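Local coordinates for BH2602 protein (Bacillus halodurans, PDB 3NWZ) that probably hydrolyses acyl-CoA thioesters and binds CoA, as a hotdog-fold thioesterase of the PaaI type, at residues A108-K119 with E152-V163; L89-M97 with L126-H134. All blocks are in the same frame, centred on the assembly; numbering follows the deposited sequence.

Contact 1 of 2, residues A108-K119 with E152-V163; sequences AVTSELNIHYVK and ETVAMGTGSFFV
Strands 108-117 and 153-163 of the hotdog sheet pair antiparallel, 108-117 being the last strand of the sheet within this chain, and a classic beta bulge interrupts their pairing where S111 and E112 both face S160. There one carbonyl, S160 O, accepts from S111 N at 2.8 Å and from E112 N at 2.9 Å. On the far side of the bulge V109 and F162 make a hydrogen-bonded pair, and their side chains run side by side, with V109 CG2 packed 3.9 Å from F162 CB. The F161 ring spreads beneath T110: T110 CA sits over one face, 4.1 Å from the ring centroid, while T110 OG1 turns to D91 of helix 83-100. Farther along, H116 N meets M156 O almost head-on (C=O...N 179°). Beyond the regular ladder V154 O takes two donors, V118 N and K119 N, from the same face of its plane. K119 then folds back over the end of the pair: its chain bends at chi3 (-68°) and chi4 (-63°), passing across E152 and bringing NZ to T153 O at 3.0 Å. An alanine at K119 would keep the backbone bond to V154 O but would probably leave T153 O without its ammonium donor. The outer rim of strand 108-117 is itself paired, since E112 to H116 continue the sheet antiparallel into the second subunit. The buried carboxylate of E112 is salt-bridged to R139 of the fourth subunit, and R139 is a CoA-binding residue. Shared carbonyls thus serve the bulge within the ladder (S160 O) and the end of the pairing (V154 O), while the glutamate of the bulge ties this strand to a neighbour's CoA site, where the arginine's charge would be expected to stabilise it as a carboxylate.

Contact 2 of 2, residues L89-M97 with L126-H134; sequences LLDTAMGQM and LRAVASIVH
Helix 89-97 lies across strand 126-132 with the two axes 7.3 Å apart at their closest and their N-to-C directions 39° apart, a spacing that small side chains on the strand allow. A128 and A130 are the two residues over which the helix rests. L89 covers the first: its CG is 3.6 Å from A128 CB, and its CD2 branch reaches on to L126 CB at 3.7 Å. One turn later A93 sets its methyl above the gap between the two alanines, with CB 4.0 Å from A128 CB and 4.1 Å from A130 CB. A130 CB in turn pushes up against the helix backbone at M94, with M94 CG alongside at 3.9 Å. A further turn on, the selenomethionine M97 has CG anti to its N (chi1 177°), then bends at chi2 (74°), which puts CG against I132 CG1 at 3.8 Å and curls the selenium back over the strand, 3.5 Å from A130 O. No hydrogen bond crosses here; the strand's backbone groups pair instead with strands 64-69 and 139-147, leaving the helix held by apolar packing. V66 and F64 of strand 64-69 widen the same floor under L89, A93 and M97, and F161 meets M94 from strand 153-163. This is the signature of the hotdog fold: a long central helix, the sausage, wrapped by a curved antiparallel sheet.

Contact 1 and contact 2 have centres about 8 Å apart and share one antiparallel sheet, in which strands 125-135 and 153-163 are separated by strand 139-147. Their segments alternate along the chain: helix 83-100 comes first, then strand 108-117, then 125-135, and strand 153-163 last. The curved sheet therefore meets the same helix in both places. D91 OD1 lies 2.6 Å from T110 OG1, a probable hydrogen bond, and M94 CE packs against G159 N. Contact 2 is part of the buried core, and contact 1 carries the sheet on into the second subunit, which both contacts touch, so core and oligomer interface are built on one continuous framework.

Contact 1 of 2, residues A108-K119 with E152-V163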
loop_
_atom_site.group_PDB
_atom_site.type_symbol
_atom_site.label_atom_id
_atom_site.label_comp_id
_atom_site.label_asym_id
_atom_site.label_seq_id
_atom_site.Cartn_x
_atom_site.Cartn_y
_atom_site.Cartn_z
ATOM N N ALA A 108 -4.354 -11.932 16.035
ATOM C CA ALA A 108 -4.469 -10.905 15.003
ATOM C C ALA A 108 -4.315 -11.481 13.601
ATOM O O ALA A 108 -3.566 -12.434 13.396
ATOM C CB ALA A 108 -3.422 -9.823 15.237
ATOM N N VAL A 109 -5.014 -10.890 12.636
ATOM C CA VAL A 109 -4.943 -11.361 11.266
ATOM C C VAL A 109 -4.630 -10.238 10.275
ATOM O O VAL A 109 -5.163 -9.131 10.366
ATOM C CB VAL A 109 -6.258 -12.039 10.882
ATOM C CG1 VAL A 109 -6.565 -13.146 11.882
ATOM C CG2 VAL A 109 -7.390 -11.018 10.870
ATOM N N THR A 110 -3.744 -10.532 9.332
ATOM C CA THR A 110 -3.345 -9.575 8.314
ATOM C C THR A 110 -4.532 -8.934 7.589
ATOM O O THR A 110 -5.247 -9.584 6.813
ATOM C CB THR A 110 -2.444 -10.250 7.279
ATOM O OG1 THR A 110 -1.246 -10.709 7.921
ATOM C CG2 THR A 110 -2.094 -9.285 6.169
ATOM N N SER A 111 -4.725 -7.643 7.843
ATOM C CA SER A 111 -5.810 -6.875 7.245
ATOM C C SER A 111 -5.320 -6.210 5.954
ATOM O O SER A 111 -5.824 -6.481 4.857
ATOM C CB SER A 111 -6.285 -5.827 8.258
ATOM O OG SER A 111 -7.205 -4.923 7.695
ATOM N N GLU A 112 -4.340 -5.327 6.092
ATOM C CA GLU A 112 -3.762 -4.634 4.954
ATOM C C GLU A 112 -2.292 -5.009 4.876
ATOM O O GLU A 112 -1.697 -5.446 5.862
ATOM C CB GLU A 112 -3.910 -3.122 5.107
ATOM C CG GLU A 112 -5.278 -2.583 4.733
ATOM C CD GLU A 112 -6.377 -3.089 5.637
ATOM O OE1 GLU A 112 -6.542 -2.534 6.744
ATOM O OE2 GLU A 112 -7.073 -4.049 5.239
ATOM N N LEU A 113 -1.717 -4.867 3.687
ATOM C CA LEU A 113 -0.314 -5.178 3.459
ATOM C C LEU A 113 0.127 -4.257 2.341
ATOM O O LEU A 113 -0.586 -4.100 1.354
ATOM C CB LEU A 113 -0.151 -6.642 3.041
ATOM C CG LEU A 113 1.293 -7.149 2.906
ATOM C CD1 LEU A 113 2.074 -6.932 4.218
ATOM C CD2 LEU A 113 1.262 -8.623 2.551
ATOM N N ASN A 114 1.281 -3.624 2.507
ATOM C CA ASN A 114 1.813 -2.698 1.506
ATOM C C ASN A 114 3.294 -2.953 1.436
ATOM O O ASN A 114 3.958 -3.109 2.453
ATOM C CB ASN A 114 1.577 -1.254 1.915
ATOM C CG ASN A 114 1.616 -0.296 0.727
ATOM O OD1 ASN A 114 2.563 -0.285 -0.077
ATOM N ND2 ASN A 114 0.579 0.523 0.616
ATOM N N ILE A 115 3.817 -3.003 0.222
ATOM C CA ILE A 115 5.219 -3.308 0.021
ATOM C C ILE A 115 5.793 -2.525 -1.166
ATOM O O ILE A 115 5.119 -2.295 -2.167
ATOM C CB ILE A 115 5.389 -4.819 -0.214
ATOM C CG1 ILE A 115 4.404 -5.594 0.664
ATOM C CG2 ILE A 115 6.801 -5.252 0.161
ATOM C CD1 ILE A 115 4.278 -7.071 0.317
ATOM N N HIS A 116 7.040 -2.099 -1.017
ATOM C CA HIS A 116 7.748 -1.351 -2.043
ATOM C C HIS A 116 8.994 -2.160 -2.314
ATOM O O HIS A 116 9.788 -2.400 -1.409
ATOM C CB HIS A 116 8.106 0.055 -1.530
ATOM C CG HIS A 116 6.911 0.926 -1.310
ATOM N ND1 HIS A 116 6.601 1.982 -2.135
ATOM C CD2 HIS A 116 5.893 0.832 -0.423
ATOM C CE1 HIS A 116 5.439 2.498 -1.773
ATOM N NE2 HIS A 116 4.988 1.817 -0.736
ATOM N N TYR A 117 9.142 -2.622 -3.544
ATOM C CA TYR A 117 10.295 -3.422 -3.904
ATOM C C TYR A 117 11.423 -2.485 -4.252
ATOM O O TYR A 117 11.236 -1.529 -4.991
ATOM C CB TYR A 117 9.948 -4.329 -5.074
ATOM C CG TYR A 117 9.016 -5.430 -4.659
ATOM C CD1 TYR A 117 9.506 -6.605 -4.084
ATOM C CD2 TYR A 117 7.637 -5.273 -4.778
ATOM C CE1 TYR A 117 8.638 -7.606 -3.626
ATOM C CE2 TYR A 117 6.766 -6.258 -4.326
ATOM C CZ TYR A 117 7.273 -7.419 -3.750
ATOM O OH TYR A 117 6.402 -8.369 -3.288
ATOM N N VAL A 118 12.603 -2.781 -3.725
ATOM C CA VAL A 118 13.751 -1.919 -3.915
ATOM C C VAL A 118 14.881 -2.580 -4.680
ATOM O O VAL A 118 15.250 -2.126 -5.760
ATOM C CB VAL A 118 14.248 -1.443 -2.532
ATOM C CG1 VAL A 118 15.578 -0.735 -2.662
ATOM C CG2 VAL A 118 13.190 -0.550 -1.893
ATOM N N LYS A 119 15.434 -3.642 -4.106
ATOM C CA LYS A 119 16.529 -4.370 -4.723
ATOM C C LYS A 119 16.196 -5.853 -4.807
ATOM O O LYS A 119 15.467 -6.389 -3.965
ATOM C CB LYS A 119 17.825 -4.181 -3.923
ATOM C CG LYS A 119 18.506 -2.834 -4.129
ATOM C CD LYS A 119 19.824 -2.728 -3.362
ATOM C CE LYS A 119 19.592 -2.697 -1.859
ATOM N NZ LYS A 119 18.822 -1.493 -1.444
ATOM N N GLU A 152 21.736 -4.869 2.420
ATOM C CA GLU A 152 21.033 -4.132 1.373
ATOM C C GLU A 152 19.546 -4.334 1.571
ATOM O O GLU A 152 19.117 -5.426 1.920
ATOM C CB GLU A 152 21.442 -4.645 0.001
ATOM C CG GLU A 152 22.787 -4.128 -0.474
ATOM C CD GLU A 152 23.665 -5.233 -1.029
ATOM O OE1 GLU A 152 24.751 -4.912 -1.560
ATOM O OE2 GLU A 152 23.273 -6.422 -0.929
ATOM N N THR A 153 18.760 -3.286 1.357
ATOM C CA THR A 153 17.311 -3.372 1.535
ATOM C C THR A 153 16.592 -3.926 0.298
ATOM O O THR A 153 16.464 -3.242 -0.719
ATOM C CB THR A 153 16.690 -1.984 1.892
ATOM O OG1 THR A 153 17.176 -1.536 3.171
ATOM C CG2 THR A 153 15.162 -2.080 1.941
ATOM N N VAL A 154 16.129 -5.170 0.398
ATOM C CA VAL A 154 15.406 -5.828 -0.680
ATOM C C VAL A 154 14.030 -5.197 -0.826
ATOM O O VAL A 154 13.563 -4.945 -1.940
ATOM C CB VAL A 154 15.230 -7.335 -0.389
ATOM C CG1 VAL A 154 14.352 -7.994 -1.465
ATOM C CG2 VAL A 154 16.587 -7.998 -0.309
ATOM N N ALA A 155 13.378 -4.935 0.298
ATOM C CA ALA A 155 12.062 -4.322 0.246
ATOM C C ALA A 155 11.655 -3.676 1.548
ATOM O O ALA A 155 12.169 -3.993 2.616
ATOM C CB ALA A 155 11.026 -5.348 -0.153
HETATM N N MSE A 156 10.695 -2.768 1.444
HETATM C CA MSE A 156 10.174 -2.047 2.598
HETATM C C MSE A 156 8.640 -2.074 2.459
HETATM O O MSE A 156 8.130 -2.089 1.333
HETATM C CB MSE A 156 10.732 -0.627 2.542
HETATM C CG MSE A 156 10.663 0.157 3.814
HETATM SE SE MSE A 156 9.121 1.281 3.875
HETATM C CE MSE A 156 8.501 0.732 5.642
ATOM N N GLY A 157 7.919 -2.126 3.584
ATOM C CA GLY A 157 6.466 -2.135 3.553
ATOM C C GLY A 157 5.764 -1.970 4.905
ATOM O O GLY A 157 6.393 -2.029 5.955
ATOM N N THR A 158 4.450 -1.754 4.881
ATOM C CA THR A 158 3.674 -1.613 6.109
ATOM C C THR A 158 2.518 -2.618 6.090
ATOM O O THR A 158 2.145 -3.146 5.042
ATOM C CB THR A 158 3.095 -0.157 6.278
ATOM O OG1 THR A 158 2.221 0.146 5.180
ATOM C CG2 THR A 158 4.250 0.904 6.282
ATOM N N GLY A 159 1.967 -2.897 7.264
ATOM C CA GLY A 159 0.859 -3.830 7.362
ATOM C C GLY A 159 -0.047 -3.567 8.549
ATOM O O GLY A 159 0.414 -3.401 9.673
ATOM N N SER A 160 -1.348 -3.509 8.296
ATOM C CA SER A 160 -2.321 -3.300 9.369
ATOM C C SER A 160 -2.947 -4.657 9.693
ATOM O O SER A 160 -3.284 -5.411 8.779
ATOM C CB SER A 160 -3.394 -2.305 8.931
ATOM O OG SER A 160 -4.377 -2.155 9.935
ATOM N N PHE A 161 -3.083 -4.967 10.987
ATOM C CA PHE A 161 -3.632 -6.247 11.437
ATOM C C PHE A 161 -4.876 -6.111 12.294
ATOM O O PHE A 161 -4.959 -5.254 13.175
ATOM C CB PHE A 161 -2.588 -7.028 12.228
ATOM C CG PHE A 161 -1.434 -7.505 11.402
ATOM C CD1 PHE A 161 -1.135 -8.857 11.324
ATOM C CD2 PHE A 161 -0.643 -6.603 10.696
ATOM C CE1 PHE A 161 -0.070 -9.298 10.558
ATOM C CE2 PHE A 161 0.430 -7.039 9.920
ATOM C CZ PHE A 161 0.718 -8.381 9.850
ATOM N N PHE A 162 -5.836 -6.985 12.041
ATOM C CA PHE A 162 -7.078 -6.964 12.781
ATOM C C PHE A 162 -6.976 -7.881 13.990
ATOM O O PHE A 162 -6.567 -9.046 13.880
ATOM C CB PHE A 162 -8.240 -7.395 11.889
ATOM C CG PHE A 162 -9.553 -6.860 12.340
ATOM C CD1 PHE A 162 -9.921 -5.555 12.037
ATOM C CD2 PHE A 162 -10.391 -7.626 13.146
ATOM C CE1 PHE A 162 -11.103 -5.018 12.537
ATOM C CE2 PHE A 162 -11.576 -7.100 13.653
ATOM C CZ PHE A 162 -11.932 -5.794 13.349
ATOM N N VAL A 163 -7.349 -7.331 15.142
ATOM C CA VAL A 163 -7.315 -8.030 16.419
ATOM C C VAL A 163 -8.556 -8.888 16.661
ATOM O O VAL A 163 -9.681 -8.457 16.395
ATOM C CB VAL A 163 -7.200 -7.018 17.576
ATOM C CG1 VAL A 163 -7.126 -7.749 18.907
ATOM C CG2 VAL A 163 -5.991 -6.135 17.369
#

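Contact 2 of 2, residues L89-M97 with L126-H134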
loop_
_atom_site.group_PDB
_atom_site.type_symbol
_atom_site.label_atom_id
_atom_site.label_comp_id
_atom_site.label_asym_id
_atom_site.label_seq_id
_atom_site.Cartn_x
_atom_site.Cartn_y
_atom_site.Cartn_z
ATOM N N LEU A 89 7.245 -13.171 3.639
ATOM C CA LEU A 89 8.223 -13.105 4.740
ATOM C C LEU A 89 7.931 -11.897 5.609
ATOM O O LEU A 89 7.795 -12.021 6.820
ATOM C CB LEU A 89 9.654 -12.982 4.198
ATOM C CG LEU A 89 10.806 -13.014 5.203
ATOM C CD1 LEU A 89 10.844 -14.366 5.912
ATOM C CD2 LEU A 89 12.113 -12.774 4.448
ATOM N N LEU A 90 7.827 -10.729 4.979
ATOM C CA LEU A 90 7.533 -9.500 5.709
ATOM C C LEU A 90 6.278 -9.737 6.529
ATOM O O LEU A 90 6.240 -9.456 7.721
ATOM C CB LEU A 90 7.305 -8.337 4.730
ATOM C CG LEU A 90 8.230 -7.123 4.861
ATOM C CD1 LEU A 90 7.789 -6.058 3.895
ATOM C CD2 LEU A 90 8.195 -6.585 6.293
ATOM N N ASP A 91 5.246 -10.267 5.870
ATOM C CA ASP A 91 3.971 -10.573 6.517
ATOM C C ASP A 91 4.203 -11.484 7.731
ATOM O O ASP A 91 3.654 -11.267 8.811
ATOM C CB ASP A 91 3.048 -11.274 5.503
ATOM C CG ASP A 91 1.726 -11.729 6.118
ATOM O OD1 ASP A 91 0.939 -10.866 6.570
ATOM O OD2 ASP A 91 1.475 -12.953 6.142
ATOM N N THR A 92 5.033 -12.501 7.549
ATOM C CA THR A 92 5.314 -13.438 8.624
ATOM C C THR A 92 5.974 -12.720 9.796
ATOM O O THR A 92 5.592 -12.918 10.950
ATOM C CB THR A 92 6.203 -14.591 8.124
ATOM O OG1 THR A 92 5.569 -15.220 7.007
ATOM C CG2 THR A 92 6.349 -15.629 9.171
ATOM N N ALA A 93 6.956 -11.877 9.492
ATOM C CA ALA A 93 7.646 -11.110 10.523
ATOM C C ALA A 93 6.627 -10.218 11.256
ATOM O O ALA A 93 6.475 -10.298 12.485
ATOM C CB ALA A 93 8.753 -10.260 9.884
HETATM N N MSE A 94 5.905 -9.394 10.493
HETATM C CA MSE A 94 4.932 -8.490 11.076
HETATM C C MSE A 94 3.863 -9.203 11.883
HETATM O O MSE A 94 3.304 -8.639 12.853
HETATM C CB MSE A 94 4.281 -7.681 9.988
HETATM C CG MSE A 94 5.270 -7.047 9.067
HETATM SE SE MSE A 94 4.391 -6.093 7.663
HETATM C CE MSE A 94 4.911 -4.300 8.146
ATOM N N GLY A 95 3.573 -10.438 11.489
ATOM C CA GLY A 95 2.575 -11.202 12.201
ATOM C C GLY A 95 3.087 -11.613 13.566
ATOM O O GLY A 95 2.530 -11.233 14.596
ATOM N N GLN A 96 4.161 -12.391 13.575
ATOM C CA GLN A 96 4.717 -12.844 14.828
ATOM C C GLN A 96 4.947 -11.663 15.764
ATOM O O GLN A 96 4.729 -11.785 16.971
ATOM C CB GLN A 96 5.989 -13.644 14.570
ATOM C CG GLN A 96 5.705 -14.932 13.780
ATOM C CD GLN A 96 6.783 -15.989 13.948
ATOM O OE1 GLN A 96 7.969 -15.704 13.854
ATOM N NE2 GLN A 96 6.366 -17.217 14.187
HETATM N N MSE A 97 5.363 -10.522 15.201
HETATM C CA MSE A 97 5.551 -9.283 15.964
HETATM C C MSE A 97 4.222 -8.972 16.672
HETATM O O MSE A 97 4.132 -8.993 17.900
HETATM C CB MSE A 97 5.902 -8.126 15.015
HETATM C CG MSE A 97 6.059 -6.728 15.671
HETATM SE SE MSE A 97 7.696 -6.463 16.713
HETATM C CE MSE A 97 7.125 -7.262 18.401
ATOM N N LEU A 126 17.414 -14.163 3.402
ATOM C CA LEU A 126 16.754 -12.872 3.552
ATOM C C LEU A 126 16.492 -12.608 5.028
ATOM O O LEU A 126 16.390 -13.543 5.829
ATOM C CB LEU A 126 15.452 -12.827 2.754
ATOM C CG LEU A 126 15.715 -12.890 1.248
ATOM C CD1 LEU A 126 14.540 -12.304 0.472
ATOM C CD2 LEU A 126 16.983 -12.090 0.932
ATOM N N ARG A 127 16.407 -11.340 5.404
ATOM C CA ARG A 127 16.190 -11.041 6.809
ATOM C C ARG A 127 15.128 -9.977 6.940
ATOM O O ARG A 127 15.410 -8.807 6.730
ATOM C CB ARG A 127 17.509 -10.561 7.456
ATOM C CG ARG A 127 17.589 -10.840 8.945
ATOM C CD ARG A 127 18.818 -10.174 9.571
ATOM N NE ARG A 127 18.635 -8.741 9.803
ATOM C CZ ARG A 127 19.477 -7.801 9.382
ATOM N NH1 ARG A 127 20.563 -8.141 8.701
ATOM N NH2 ARG A 127 19.235 -6.523 9.642
ATOM N N ALA A 128 13.904 -10.364 7.265
ATOM C CA ALA A 128 12.862 -9.364 7.412
ATOM C C ALA A 128 12.802 -8.868 8.869
ATOM O O ALA A 128 12.856 -9.657 9.813
ATOM C CB ALA A 128 11.487 -9.941 6.963
ATOM N N VAL A 129 12.686 -7.555 9.049
ATOM C CA VAL A 129 12.609 -6.980 10.405
ATOM C C VAL A 129 11.390 -6.098 10.561
ATOM O O VAL A 129 11.227 -5.128 9.822
ATOM C CB VAL A 129 13.874 -6.129 10.747
ATOM C CG1 VAL A 129 13.817 -5.678 12.234
ATOM C CG2 VAL A 129 15.121 -6.937 10.444
ATOM N N ALA A 130 10.556 -6.422 11.541
ATOM C CA ALA A 130 9.323 -5.685 11.776
ATOM C C ALA A 130 9.274 -4.970 13.131
ATOM O O ALA A 130 9.862 -5.440 14.106
ATOM C CB ALA A 130 8.108 -6.672 11.651
ATOM N N SER A 131 8.549 -3.848 13.173
ATOM C CA SER A 131 8.352 -3.062 14.403
ATOM C C SER A 131 6.941 -2.438 14.481
ATOM O O SER A 131 6.396 -1.956 13.496
ATOM C CB SER A 131 9.420 -1.951 14.545
ATOM O OG SER A 131 9.228 -0.877 13.646
ATOM N N ILE A 132 6.348 -2.465 15.665
ATOM C CA ILE A 132 5.028 -1.894 15.850
ATOM C C ILE A 132 5.081 -0.371 15.672
ATOM O O ILE A 132 6.006 0.308 16.166
ATOM C CB ILE A 132 4.483 -2.226 17.236
ATOM C CG1 ILE A 132 4.394 -3.742 17.404
ATOM C CG2 ILE A 132 3.123 -1.567 17.428
ATOM C CD1 ILE A 132 3.775 -4.164 18.693
ATOM N N VAL A 133 4.090 0.160 14.953
ATOM C CA VAL A 133 4.031 1.581 14.674
ATOM C C VAL A 133 2.908 2.160 15.490
ATOM O O VAL A 133 2.888 3.346 15.802
ATOM C CB VAL A 133 3.755 1.812 13.177
ATOM C CG1 VAL A 133 3.662 3.312 12.882
ATOM C CG2 VAL A 133 4.859 1.134 12.344
ATOM N N HIS A 134 1.975 1.289 15.840
ATOM C CA HIS A 134 0.807 1.670 16.612
ATOM C C HIS A 134 0.150 0.413 17.164
ATOM O O HIS A 134 0.124 -0.633 16.494
ATOM C CB HIS A 134 -0.197 2.421 15.734
ATOM C CG HIS A 134 -1.437 2.830 16.462
ATOM N ND1 HIS A 134 -1.405 3.613 17.598
ATOM C CD2 HIS A 134 -2.743 2.572 16.221
ATOM C CE1 HIS A 134 -2.639 3.819 18.023
ATOM N NE2 HIS A 134 -3.470 3.197 17.206
#